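Fatty acid amide hydrolase (Candida albicans, PDB 6KVR) probably hydrolyses monocarboxylic acid amides to the free carboxylate and ammonium, as a member of the amidase signature family. Local coordinates at residues K91-G96 and H151-S156; E102-F107 and G194-V199; E290-V295 and K394-D399; R360-T365 and A539-Q544; L387-V392 and Y483-N488. All coordinates share one frame; numbering follows the deposited sequence.

Interaction 1 (K91-G96 and H151-S156); sequences KKIAAG and HGIPIS
The imidazole of H151 and the branched end of I93 meet obliquely, neither squarely over the ring face nor in line with its edge. The ring atom concerned is CD2, with I93 CG2 3.6 Å from H151 CD2. H151 ND1, across the ring from CD2, is hydrogen-bonded to the backbone N of V147. The peptide groups that follow are the other flat surfaces here: I93 CD1 lies 3.7 Å from H151 O and 3.9 Å from G152 O, so the ethyl arm reaches two successive carbonyl oxygens, while the methyl branch CG2, besides meeting the imidazole, also lies near H151 O. I93 sends CG2 anti to its own N and CG1 beside it (chi1 -65°), which turns both arms to this surface. A looser apolar touch completes the contact, with I93 CD1 4.2 Å from I153 CD1. In the fold this joins the last turn of helix 86-94 to the loop entering strand 155-158 of the central mixed sheet. The helix ends in a Schellman motif: G96, with positive phi of 76°, donates from its N to I93 O at 3.0 Å, so I93 both closes the helix and makes the contact. G152 also has positive phi, and its CA is the one nearest I93 CA, at 7.2 Å. S100 of helix 100-118 touches both I93 and H151.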
# COMPACT_ATOMS: atom_id res chain seq x y z
N LYS A 91 -3.32 18.50 -29.04
CA LYS A 91 -3.52 19.93 -29.28
C LYS A 91 -4.07 20.20 -30.69
O LYS A 91 -4.96 21.04 -30.86
CB LYS A 91 -2.20 20.69 -29.08
CG LYS A 91 -1.81 20.96 -27.64
CD LYS A 91 -0.29 20.84 -27.43
CE LYS A 91 0.17 21.71 -26.24
NZ LYS A 91 1.26 21.12 -25.38
N LYS A 92 -3.55 19.49 -31.70
CA LYS A 92 -4.01 19.71 -33.07
C LYS A 92 -5.49 19.35 -33.22
O LYS A 92 -6.27 20.11 -33.81
CB LYS A 92 -3.17 18.91 -34.06
CG LYS A 92 -1.79 19.47 -34.36
CD LYS A 92 -1.41 19.18 -35.82
CE LYS A 92 0.08 19.40 -36.09
NZ LYS A 92 0.65 20.56 -35.31
N ILE A 93 -5.89 18.18 -32.71
CA ILE A 93 -7.30 17.77 -32.77
C ILE A 93 -8.17 18.77 -32.02
O ILE A 93 -9.23 19.19 -32.51
CB ILE A 93 -7.48 16.35 -32.20
CG1 ILE A 93 -6.74 15.33 -33.07
CG2 ILE A 93 -8.96 16.02 -32.06
CD1 ILE A 93 -6.48 14.02 -32.36
N ALA A 94 -7.75 19.15 -30.82
CA ALA A 94 -8.54 20.07 -30.00
C ALA A 94 -8.74 21.40 -30.70
O ALA A 94 -9.77 22.05 -30.52
CB ALA A 94 -7.86 20.27 -28.65
N ALA A 95 -7.76 21.82 -31.51
CA ALA A 95 -7.81 23.10 -32.21
C ALA A 95 -8.45 22.98 -33.59
O ALA A 95 -8.49 23.98 -34.31
CB ALA A 95 -6.40 23.68 -32.36
N GLY A 96 -8.95 21.81 -33.96
CA GLY A 96 -9.62 21.65 -35.24
C GLY A 96 -8.72 21.58 -36.45
O GLY A 96 -9.20 21.72 -37.57
N HIS A 151 -8.77 13.01 -26.31
CA HIS A 151 -9.78 12.99 -27.36
C HIS A 151 -9.14 12.65 -28.71
O HIS A 151 -8.28 13.39 -29.20
CB HIS A 151 -10.48 14.35 -27.41
CG HIS A 151 -11.53 14.48 -28.47
ND1 HIS A 151 -12.87 14.56 -28.18
CD2 HIS A 151 -11.43 14.57 -29.82
CE1 HIS A 151 -13.56 14.68 -29.31
NE2 HIS A 151 -12.70 14.69 -30.31
N GLY A 152 -9.54 11.52 -29.27
CA GLY A 152 -9.08 11.11 -30.58
C GLY A 152 -7.72 10.44 -30.63
O GLY A 152 -7.21 10.22 -31.73
N ILE A 153 -7.12 10.11 -29.49
CA ILE A 153 -5.77 9.58 -29.44
C ILE A 153 -5.86 8.03 -29.52
O ILE A 153 -6.42 7.44 -28.59
CB ILE A 153 -5.03 10.03 -28.18
CG1 ILE A 153 -4.78 11.54 -28.25
CG2 ILE A 153 -3.68 9.36 -28.06
CD1 ILE A 153 -4.13 11.99 -29.57
N PRO A 154 -5.36 7.41 -30.57
CA PRO A 154 -5.43 5.93 -30.68
C PRO A 154 -4.42 5.25 -29.77
O PRO A 154 -3.21 5.45 -29.88
CB PRO A 154 -5.12 5.66 -32.16
CG PRO A 154 -5.23 6.99 -32.85
CD PRO A 154 -4.86 8.02 -31.81
N ILE A 155 -4.93 4.40 -28.88
CA ILE A 155 -4.15 3.79 -27.81
C ILE A 155 -4.30 2.28 -27.91
O ILE A 155 -5.41 1.78 -28.09
CB ILE A 155 -4.60 4.33 -26.43
CG1 ILE A 155 -4.16 5.79 -26.29
CG2 ILE A 155 -4.07 3.47 -25.28
CD1 ILE A 155 -4.35 6.37 -24.91
N SER A 156 -3.17 1.57 -27.87
CA SER A 156 -3.18 0.11 -27.89
C SER A 156 -3.20 -0.44 -26.47
O SER A 156 -2.67 0.16 -25.53
CB SER A 156 -1.96 -0.42 -28.65
OG SER A 156 -0.77 0.11 -28.10

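Interaction 2 (E102-F107 and G194-V199); sequences EVFKAF and GAVFYV
From CB outward, F104 leads its ring away from helix 100-118 and into the chain at 194-199. CG stands anti to the backbone N (chi1 175°), which carries the ring across to the other segment. CD1 comes first, meeting V196 CG1 at 3.7 Å, the two side chains crossing at roughly a right angle. CE1 goes further and lies 3.6 Å from both CB and CG of Y198; CZ follows, 3.8 Å from Y198 CB. The rings form a T-shaped (edge-to-face) pair in which F104 supplies the edge and Y198 the face, with centroids 5.4 Å apart and planes at 85°. This belongs to the buried layer between a helix flanking the central sheet and the chain leading into strand 199-201, and I126 of helix 126-143 touches both side chains. One turn along, F107 CB is 4.1 Å from Y198 OH, a van der Waals approach; the hydroxyl itself is hydrogen-bonded to the carbonyl O of G245.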
# COMPACT_ATOMS: atom_id res chain seq x y z
N GLU A 102 -9.23 11.07 -39.51
CA GLU A 102 -8.00 11.02 -40.28
C GLU A 102 -6.81 10.58 -39.41
O GLU A 102 -5.96 9.80 -39.86
CB GLU A 102 -7.78 12.38 -40.95
CG GLU A 102 -6.83 13.32 -40.28
CD GLU A 102 -6.76 14.67 -41.00
OE1 GLU A 102 -6.33 14.71 -42.18
OE2 GLU A 102 -7.16 15.68 -40.38
N VAL A 103 -6.77 11.01 -38.15
CA VAL A 103 -5.70 10.57 -37.26
C VAL A 103 -5.81 9.07 -37.00
O VAL A 103 -4.79 8.36 -36.97
CB VAL A 103 -5.72 11.39 -35.96
CG1 VAL A 103 -4.91 10.69 -34.86
CG2 VAL A 103 -5.19 12.79 -36.23
N PHE A 104 -7.03 8.56 -36.85
CA PHE A 104 -7.21 7.13 -36.62
C PHE A 104 -6.77 6.30 -37.82
O PHE A 104 -6.11 5.26 -37.65
CB PHE A 104 -8.67 6.83 -36.30
CG PHE A 104 -8.95 5.37 -36.17
CD1 PHE A 104 -8.55 4.68 -35.03
CD2 PHE A 104 -9.57 4.67 -37.19
CE1 PHE A 104 -8.80 3.33 -34.92
CE2 PHE A 104 -9.82 3.33 -37.08
CZ PHE A 104 -9.43 2.65 -35.95
N LYS A 105 -7.15 6.71 -39.03
CA LYS A 105 -6.87 5.90 -40.22
C LYS A 105 -5.38 5.76 -40.47
O LYS A 105 -4.92 4.71 -40.95
CB LYS A 105 -7.55 6.52 -41.44
CG LYS A 105 -9.05 6.72 -41.30
CD LYS A 105 -9.73 6.91 -42.65
CE LYS A 105 -10.90 5.97 -42.82
NZ LYS A 105 -10.41 4.60 -43.16
N ALA A 106 -4.60 6.80 -40.15
CA ALA A 106 -3.15 6.68 -40.30
C ALA A 106 -2.60 5.62 -39.35
O ALA A 106 -1.93 4.68 -39.77
CB ALA A 106 -2.48 8.03 -40.07
N PHE A 107 -2.92 5.75 -38.05
CA PHE A 107 -2.46 4.79 -37.07
C PHE A 107 -2.99 3.39 -37.37
O PHE A 107 -2.27 2.40 -37.24
CB PHE A 107 -2.86 5.24 -35.67
CG PHE A 107 -1.96 6.29 -35.10
CD1 PHE A 107 -0.72 5.94 -34.59
CD2 PHE A 107 -2.33 7.63 -35.10
CE1 PHE A 107 0.12 6.90 -34.08
CE2 PHE A 107 -1.49 8.59 -34.60
CZ PHE A 107 -0.26 8.23 -34.08
N GLY A 194 -11.31 10.15 -23.67
CA GLY A 194 -11.43 10.37 -25.10
C GLY A 194 -10.64 9.45 -25.99
O GLY A 194 -10.69 9.63 -27.22
N ALA A 195 -9.93 8.46 -25.46
CA ALA A 195 -9.05 7.65 -26.30
C ALA A 195 -9.86 6.78 -27.26
O ALA A 195 -11.04 6.53 -27.07
CB ALA A 195 -8.14 6.78 -25.44
N VAL A 196 -9.19 6.33 -28.32
CA VAL A 196 -9.81 5.50 -29.36
C VAL A 196 -9.11 4.15 -29.36
O VAL A 196 -7.87 4.09 -29.37
CB VAL A 196 -9.72 6.16 -30.75
CG1 VAL A 196 -10.31 5.24 -31.81
CG2 VAL A 196 -10.42 7.53 -30.76
N PHE A 197 -9.90 3.07 -29.36
CA PHE A 197 -9.38 1.70 -29.26
C PHE A 197 -9.64 0.92 -30.53
O PHE A 197 -10.66 1.11 -31.20
CB PHE A 197 -10.03 0.94 -28.10
CG PHE A 197 -9.87 1.62 -26.76
CD1 PHE A 197 -8.65 2.15 -26.37
CD2 PHE A 197 -10.94 1.70 -25.89
CE1 PHE A 197 -8.50 2.75 -25.12
CE2 PHE A 197 -10.80 2.29 -24.63
CZ PHE A 197 -9.59 2.82 -24.25
N TYR A 198 -8.74 -0.02 -30.83
CA TYR A 198 -8.81 -0.76 -32.09
C TYR A 198 -7.96 -2.02 -32.12
O TYR A 198 -8.20 -2.89 -32.96
CB TYR A 198 -8.39 0.16 -33.26
CG TYR A 198 -7.00 0.75 -33.12
CD1 TYR A 198 -6.72 1.69 -32.13
CD2 TYR A 198 -5.97 0.36 -33.96
CE1 TYR A 198 -5.45 2.23 -32.00
CE2 TYR A 198 -4.70 0.89 -33.83
CZ TYR A 198 -4.45 1.83 -32.86
OH TYR A 198 -3.19 2.37 -32.73
N VAL A 199 -6.96 -2.15 -31.24
CA VAL A 199 -6.06 -3.31 -31.23
C VAL A 199 -5.73 -3.71 -29.80
O VAL A 199 -5.51 -2.86 -28.92
CB VAL A 199 -4.76 -3.03 -32.03
CG1 VAL A 199 -4.02 -1.84 -31.45
CG2 VAL A 199 -3.86 -4.24 -32.03

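Interaction 3 (E290-V295 and K394-D399); sequences ESVPAV and KMYNCD
S291, V292 and the selenomethionine M395 together make the packed part of this contact; the CA atoms of S291 and M395 are the nearest across it, at 6.7 Å. The M395 chain, extended beyond CG (chi2 173°), runs out from helix 385-397 and lays its end against the S291 backbone and CB: S291 CB is 3.8 Å from M395 CE, while M395 SE lies 3.8 Å from S291 O. V292 fills the next position with one methyl shared by two neighbours. Its CG1 sits between its own N and carbonyl carbon (chi1 52°), 4.0 Å from M395 CB and 3.9 Å from Y396 CE1, the latter reached obliquely to the tyrosine ring. Y396 is partly exposed, its side chain about 3 Å from G255, a predicted substrate-binding residue.

The other side is looser and faces the second subunit. E290 and D399 do not meet across the segments; instead E290 OE2 forms a salt bridge with R444 of the second subunit, and D399 makes a long, weak ion pair with R438 of that subunit.

No hydrogen bond links the two segments, and the polar atoms of S291 are satisfied from helix 434-457: OG by N437 and N441, O by R444 of the same chain. Dispersion therefore carries the contact, while hydrogen bonds to that helix tie down the loop holding S291 and V292.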
# COMPACT_ATOMS: atom_id res chain seq x y z
N GLU A 290 0.15 -9.82 -2.99
CA GLU A 290 0.47 -8.50 -2.48
C GLU A 290 1.93 -8.33 -2.11
O GLU A 290 2.35 -7.20 -1.82
CB GLU A 290 -0.37 -8.24 -1.22
CG GLU A 290 -1.63 -7.46 -1.42
CD GLU A 290 -2.14 -6.93 -0.09
OE1 GLU A 290 -2.24 -7.74 0.87
OE2 GLU A 290 -2.41 -5.71 -0.01
N SER A 291 2.71 -9.41 -2.03
CA SER A 291 4.10 -9.29 -1.62
C SER A 291 4.92 -8.51 -2.65
O SER A 291 5.77 -7.70 -2.28
CB SER A 291 4.69 -10.67 -1.36
OG SER A 291 4.15 -11.24 -0.16
N VAL A 292 4.69 -8.75 -3.94
CA VAL A 292 5.27 -7.92 -4.99
C VAL A 292 4.15 -7.59 -5.97
O VAL A 292 3.92 -8.32 -6.95
CB VAL A 292 6.49 -8.60 -5.66
CG1 VAL A 292 6.18 -10.03 -6.14
CG2 VAL A 292 7.02 -7.74 -6.79
N PRO A 293 3.40 -6.53 -5.72
CA PRO A 293 2.22 -6.26 -6.55
C PRO A 293 2.60 -5.79 -7.95
O PRO A 293 3.59 -5.08 -8.15
CB PRO A 293 1.47 -5.17 -5.77
CG PRO A 293 2.47 -4.56 -4.87
CD PRO A 293 3.51 -5.61 -4.58
N ALA A 294 1.80 -6.22 -8.92
CA ALA A 294 1.93 -5.78 -10.29
C ALA A 294 1.55 -4.31 -10.41
O ALA A 294 1.03 -3.68 -9.49
CB ALA A 294 1.05 -6.63 -11.20
N VAL A 295 1.82 -3.75 -11.59
CA VAL A 295 1.66 -2.33 -11.84
C VAL A 295 1.31 -2.18 -13.30
O VAL A 295 1.70 -3.00 -14.14
CB VAL A 295 2.96 -1.59 -11.44
CG1 VAL A 295 3.60 -0.87 -12.63
CG2 VAL A 295 2.74 -0.69 -10.26
N LYS A 394 11.19 -16.20 -5.18
CA LYS A 394 10.38 -17.04 -4.30
C LYS A 394 8.96 -16.52 -4.25
O LYS A 394 8.00 -17.31 -4.27
CB LYS A 394 10.99 -17.09 -2.89
CG LYS A 394 12.25 -17.92 -2.72
CD LYS A 394 12.69 -17.87 -1.25
CE LYS A 394 14.05 -18.53 -1.00
NZ LYS A 394 14.77 -17.86 0.15
N MSE A 395 8.80 -15.19 -4.19
CA MSE A 395 7.51 -14.53 -4.04
C MSE A 395 6.61 -14.86 -5.21
O MSE A 395 5.40 -15.04 -5.05
CB MSE A 395 7.65 -13.00 -3.94
CG MSE A 395 7.99 -12.45 -2.56
SE MSE A 395 8.36 -10.50 -2.63
CE MSE A 395 8.39 -10.09 -0.73
N TYR A 396 7.20 -14.94 -6.41
CA TYR A 396 6.41 -15.22 -7.61
C TYR A 396 5.65 -16.53 -7.47
O TYR A 396 4.51 -16.63 -7.94
CB TYR A 396 7.30 -15.27 -8.86
CG TYR A 396 7.86 -13.94 -9.28
CD1 TYR A 396 7.17 -12.77 -9.04
CD2 TYR A 396 9.09 -13.87 -9.94
CE1 TYR A 396 7.70 -11.54 -9.43
CE2 TYR A 396 9.63 -12.65 -10.34
CZ TYR A 396 8.92 -11.49 -10.08
OH TYR A 396 9.44 -10.27 -10.46
N ASN A 397 6.26 -17.54 -6.84
CA ASN A 397 5.73 -18.90 -6.87
C ASN A 397 5.32 -19.43 -5.50
O ASN A 397 5.02 -20.62 -5.39
CB ASN A 397 6.75 -19.86 -7.50
CG ASN A 397 6.88 -19.69 -9.00
OD1 ASN A 397 6.22 -18.84 -9.59
ND2 ASN A 397 7.74 -20.50 -9.62
N CYS A 398 5.27 -18.59 -4.46
CA CYS A 398 5.12 -19.17 -3.13
C CYS A 398 3.71 -19.69 -2.85
O CYS A 398 3.48 -20.19 -1.74
CB CYS A 398 5.54 -18.16 -2.04
SG CYS A 398 4.54 -16.65 -1.98
N ASP A 399 2.77 -19.61 -3.79
CA ASP A 399 1.54 -20.38 -3.65
C ASP A 399 1.68 -21.80 -4.23
O ASP A 399 0.68 -22.47 -4.47
CB ASP A 399 0.35 -19.63 -4.27
CG ASP A 399 0.24 -19.80 -5.79
OD1 ASP A 399 1.28 -20.01 -6.45
OD2 ASP A 399 -0.89 -19.67 -6.33

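Interaction 4 (R360-T365 and A539-Q544); sequences RRALNT and APVGLQ
A362 CB and V541 CG1 lie 3.5 Å apart, tighter than usual for two carbons, and V541 CB follows at 3.9 Å from A362 CB. The small alanine thus meets the valine where its branches part: V541 CG2 is also near, 4.1 Å from A362 CB. V541 holds CG1 anti to its backbone N (chi1 177°), and its CB points toward the helix. The second patch is leucine on leucine, L363 CD1 with L543 CD1 at 3.9 Å, the side chains crossing at about a right angle; the same L543 methyl also lies 4.0 Å from L363 CA. V541 and L543, two residues apart, present one face of strand 540-546 to helix 357-372, the helix-on-sheet layering of this alpha/beta fold. The axes of the short segments 360-365 and 540-544 approach to 9.0 Å and cross at -57°. Neighbouring helix residues, A362 and L363, serve the alternate strand residues. Outside this shell, I501 touches A362, and L464 of strand 462-466 lies against both leucines. V541 is backbone-bonded to T499 and I501, and L543 to F497, fixing the strand within the sheet. The helix is held by salt bridges from R360 to D514 and from R361 to D508.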
# COMPACT_ATOMS: atom_id res chain seq x y z
N ARG A 360 27.17 -2.46 -22.23
CA ARG A 360 28.30 -1.80 -21.59
C ARG A 360 28.66 -0.51 -22.33
O ARG A 360 28.83 0.54 -21.70
CB ARG A 360 29.50 -2.74 -21.53
CG ARG A 360 30.74 -2.12 -20.87
CD ARG A 360 31.86 -3.14 -20.71
NE ARG A 360 32.20 -3.74 -21.99
CZ ARG A 360 32.92 -4.84 -22.13
NH1 ARG A 360 33.39 -5.49 -21.07
NH2 ARG A 360 33.19 -5.30 -23.35
N ARG A 361 28.74 -0.57 -23.66
CA ARG A 361 29.13 0.61 -24.43
C ARG A 361 28.11 1.73 -24.28
O ARG A 361 28.47 2.87 -23.99
CB ARG A 361 29.32 0.24 -25.91
CG ARG A 361 29.64 1.44 -26.80
CD ARG A 361 30.07 1.06 -28.22
NE ARG A 361 29.04 0.32 -28.93
CZ ARG A 361 28.07 0.87 -29.64
NH1 ARG A 361 27.96 2.18 -29.77
NH2 ARG A 361 27.16 0.09 -30.22
N ALA A 362 26.82 1.41 -24.46
CA ALA A 362 25.79 2.44 -24.38
C ALA A 362 25.72 3.06 -22.99
O ALA A 362 25.59 4.29 -22.85
CB ALA A 362 24.44 1.87 -24.80
N LEU A 363 25.80 2.24 -21.94
CA LEU A 363 25.85 2.78 -20.59
C LEU A 363 27.03 3.73 -20.43
O LEU A 363 26.88 4.86 -19.96
CB LEU A 363 25.91 1.63 -19.59
CG LEU A 363 25.85 2.03 -18.12
CD1 LEU A 363 24.71 3.02 -17.88
CD2 LEU A 363 25.69 0.78 -17.25
N ASN A 364 28.22 3.29 -20.87
CA ASN A 364 29.41 4.13 -20.74
C ASN A 364 29.27 5.44 -21.52
O ASN A 364 29.69 6.50 -21.05
CB ASN A 364 30.64 3.37 -21.22
CG ASN A 364 31.91 4.11 -20.93
OD1 ASN A 364 32.25 4.34 -19.77
ND2 ASN A 364 32.61 4.51 -21.98
N THR A 365 28.68 5.38 -22.72
CA THR A 365 28.50 6.61 -23.50
C THR A 365 27.54 7.57 -22.80
O THR A 365 27.76 8.79 -22.81
CB THR A 365 28.01 6.27 -24.92
OG1 THR A 365 29.00 5.49 -25.60
CG2 THR A 365 27.77 7.54 -25.73
N ALA A 539 20.16 -3.86 -32.86
CA ALA A 539 19.12 -3.81 -31.84
C ALA A 539 19.27 -2.56 -30.97
O ALA A 539 20.38 -2.24 -30.54
CB ALA A 539 19.18 -5.04 -30.95
N PRO A 540 18.18 -1.87 -30.65
CA PRO A 540 18.28 -0.68 -29.80
C PRO A 540 18.72 -1.03 -28.39
O PRO A 540 18.49 -2.14 -27.89
CB PRO A 540 16.86 -0.11 -29.82
CG PRO A 540 15.98 -1.23 -30.20
CD PRO A 540 16.80 -2.15 -31.08
N VAL A 541 19.40 -0.07 -27.75
CA VAL A 541 19.77 -0.17 -26.34
C VAL A 541 18.93 0.81 -25.55
O VAL A 541 19.01 2.03 -25.77
CB VAL A 541 21.26 0.12 -26.09
CG1 VAL A 541 21.50 0.06 -24.59
CG2 VAL A 541 22.14 -0.88 -26.79
N GLY A 542 18.13 0.30 -24.63
CA GLY A 542 17.39 1.13 -23.69
C GLY A 542 17.88 0.89 -22.28
O GLY A 542 18.22 -0.24 -21.93
N LEU A 543 17.90 1.95 -21.48
CA LEU A 543 18.41 1.88 -20.12
C LEU A 543 17.33 2.31 -19.13
O LEU A 543 16.32 2.91 -19.52
CB LEU A 543 19.65 2.78 -19.96
CG LEU A 543 20.92 2.49 -20.78
CD1 LEU A 543 21.94 3.60 -20.56
CD2 LEU A 543 21.54 1.13 -20.43
N GLN A 544 17.56 2.04 -17.84
CA GLN A 544 16.59 2.34 -16.80
C GLN A 544 17.03 3.50 -15.93
O GLN A 544 18.19 3.57 -15.51
CB GLN A 544 16.34 1.12 -15.91
CG GLN A 544 15.69 -0.01 -16.63
CD GLN A 544 15.32 -1.11 -15.66
OE1 GLN A 544 14.14 -1.35 -15.41
NE2 GLN A 544 16.33 -1.76 -15.08

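Interaction 5 (L387-V392 and Y483-N488); sequences LAYETV and YTSLWN
Two helices packed at a steep angle form this contact, next to the predicted substrate site: the segments 387-392 and 483-488 of helices 385-397 and 482-490 cross at 75°, their axes 9.3 Å apart. The closest backbones are those of A388 and L486, where the CA atoms stand 6.4 Å apart, a nearness that the small alanine allows. There the L486 side chain extends CG anti to its backbone N (chi1 173°) and brings its CD1 to 3.8 Å from A388 CB. The other patch centres on S485. Its OG is 4.0 Å from V392 CG1, with S485 CB at 4.1 Å from the same methyl, and it also comes within 4.2 Å of Y389 CD1, oblique to the tyrosine ring. These are van der Waals approaches: the hydroxyl has its hydrogen bond with the carbonyl O of W481, just before the helix. Within helix 385-397, T391 OG1 donates 2.8 Å to L387 O from above the carbonyl plane, while T391 N reaches the same oxygen from the opposite face, so the side chain is tied back to its own helix.

Helix 434-457 packs alongside: its L447 touches A388, and its L440 and T443 touch T391. On the sheet side, T484 and W487 of helix 482-490 pack on Q544 of strand 540-546, and T484 OG1 bonds to G255 O.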
# COMPACT_ATOMS: atom_id res chain seq x y z
N LEU A 387 20.19 -11.44 -2.60
CA LEU A 387 19.02 -11.64 -1.75
C LEU A 387 17.76 -11.09 -2.41
O LEU A 387 16.69 -11.71 -2.34
CB LEU A 387 19.25 -10.98 -0.39
CG LEU A 387 18.16 -11.15 0.67
CD1 LEU A 387 18.00 -12.62 1.06
CD2 LEU A 387 18.47 -10.29 1.90
N ALA A 388 17.86 -9.92 -3.06
CA ALA A 388 16.69 -9.35 -3.72
C ALA A 388 16.18 -10.28 -4.82
O ALA A 388 14.98 -10.54 -4.91
CB ALA A 388 17.01 -7.96 -4.28
N TYR A 389 17.09 -10.83 -5.62
CA TYR A 389 16.70 -11.71 -6.72
C TYR A 389 16.02 -12.97 -6.20
O TYR A 389 14.96 -13.35 -6.69
CB TYR A 389 17.92 -12.06 -7.56
CG TYR A 389 17.62 -13.01 -8.70
CD1 TYR A 389 17.10 -12.54 -9.91
CD2 TYR A 389 17.86 -14.38 -8.58
CE1 TYR A 389 16.85 -13.41 -10.97
CE2 TYR A 389 17.59 -15.26 -9.64
CZ TYR A 389 17.08 -14.77 -10.83
OH TYR A 389 16.80 -15.64 -11.88
N GLU A 390 16.62 -13.60 -5.19
CA GLU A 390 16.06 -14.83 -4.63
C GLU A 390 14.73 -14.58 -3.94
O GLU A 390 13.80 -15.38 -4.06
CB GLU A 390 17.04 -15.47 -3.64
CG GLU A 390 18.11 -16.32 -4.29
CD GLU A 390 19.35 -16.49 -3.43
OE1 GLU A 390 20.38 -16.97 -3.96
OE2 GLU A 390 19.31 -16.16 -2.22
N THR A 391 14.63 -13.48 -3.19
CA THR A 391 13.38 -13.22 -2.49
C THR A 391 12.24 -12.97 -3.47
O THR A 391 11.15 -13.53 -3.31
CB THR A 391 13.53 -12.02 -1.53
OG1 THR A 391 14.58 -12.29 -0.60
CG2 THR A 391 12.22 -11.81 -0.75
N VAL A 392 12.47 -12.16 -4.49
CA VAL A 392 11.36 -11.85 -5.38
C VAL A 392 10.98 -13.07 -6.21
O VAL A 392 9.79 -13.32 -6.46
CB VAL A 392 11.67 -10.62 -6.26
CG1 VAL A 392 12.57 -10.97 -7.46
CG2 VAL A 392 10.34 -9.96 -6.69
N TYR A 483 17.89 -7.49 -13.73
CA TYR A 483 18.05 -6.06 -13.95
C TYR A 483 16.72 -5.31 -13.85
O TYR A 483 16.72 -4.13 -13.47
CB TYR A 483 18.74 -5.81 -15.30
CG TYR A 483 20.25 -5.97 -15.17
CD1 TYR A 483 21.03 -4.95 -14.64
CD2 TYR A 483 20.87 -7.17 -15.50
CE1 TYR A 483 22.41 -5.11 -14.49
CE2 TYR A 483 22.23 -7.35 -15.35
CZ TYR A 483 22.99 -6.32 -14.85
OH TYR A 483 24.35 -6.50 -14.71
N THR A 484 15.60 -5.96 -14.14
CA THR A 484 14.29 -5.33 -13.95
C THR A 484 13.62 -5.74 -12.65
O THR A 484 12.97 -4.91 -11.99
CB THR A 484 13.33 -5.65 -15.10
OG1 THR A 484 13.40 -7.05 -15.40
CG2 THR A 484 13.62 -4.80 -16.35
N SER A 485 13.76 -7.01 -12.25
CA SER A 485 13.01 -7.48 -11.10
C SER A 485 13.46 -6.81 -9.81
O SER A 485 12.68 -6.76 -8.86
CB SER A 485 13.12 -9.01 -10.97
OG SER A 485 14.43 -9.41 -10.64
N LEU A 486 14.68 -6.27 -9.77
CA LEU A 486 15.14 -5.53 -8.59
C LEU A 486 14.20 -4.38 -8.26
O LEU A 486 13.84 -4.16 -7.10
CB LEU A 486 16.56 -5.01 -8.81
CG LEU A 486 17.11 -4.08 -7.73
CD1 LEU A 486 17.24 -4.82 -6.39
CD2 LEU A 486 18.44 -3.39 -8.16
N TRP A 487 13.80 -3.61 -9.27
CA TRP A 487 12.92 -2.47 -9.02
C TRP A 487 11.47 -2.88 -8.77
O TRP A 487 10.68 -2.05 -8.31
CB TRP A 487 13.04 -1.47 -10.18
CG TRP A 487 14.50 -1.22 -10.46
CD1 TRP A 487 15.19 -1.62 -11.55
CD2 TRP A 487 15.45 -0.59 -9.57
NE1 TRP A 487 16.51 -1.25 -11.43
CE2 TRP A 487 16.70 -0.63 -10.22
CE3 TRP A 487 15.37 0.00 -8.31
CZ2 TRP A 487 17.86 -0.09 -9.65
CZ3 TRP A 487 16.53 0.54 -7.74
CH2 TRP A 487 17.76 0.48 -8.41
N ASN A 488 11.11 -4.15 -9.02
CA ASN A 488 9.78 -4.60 -8.60
C ASN A 488 9.75 -4.90 -7.10
O ASN A 488 8.78 -4.54 -6.42
CB ASN A 488 9.36 -5.84 -9.37
CG ASN A 488 9.17 -5.56 -10.85
OD1 ASN A 488 10.01 -5.91 -11.67
ND2 ASN A 488 8.08 -4.89 -11.19

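In the fold
Interactions 1 and 2 form one cluster, their centres 9 Å apart: the backbone of V196 pairs with I153 and I155 (I153 O to V196 N, 3.0 Å; I155 N to V196 O, 3.0 Å), and P154 packs on Y198. Interactions 3 and 5 form another on the opposite side of the chain's centre, their centres 11 Å apart, and share helix 385-397; V292 CG2 lies 4.0 Å from V392 CG2. Interaction 4 joins interaction 5 through Q544 NE2, 2.9 Å from Y483 O. The predicted catalytic S257 lies about 8 Å from the Y396 side chain (interaction 3) and about 10 Å from that of S485 (interaction 5), whereas interactions 1, 2 and 4 lie away from the predicted active and substrate-binding residues.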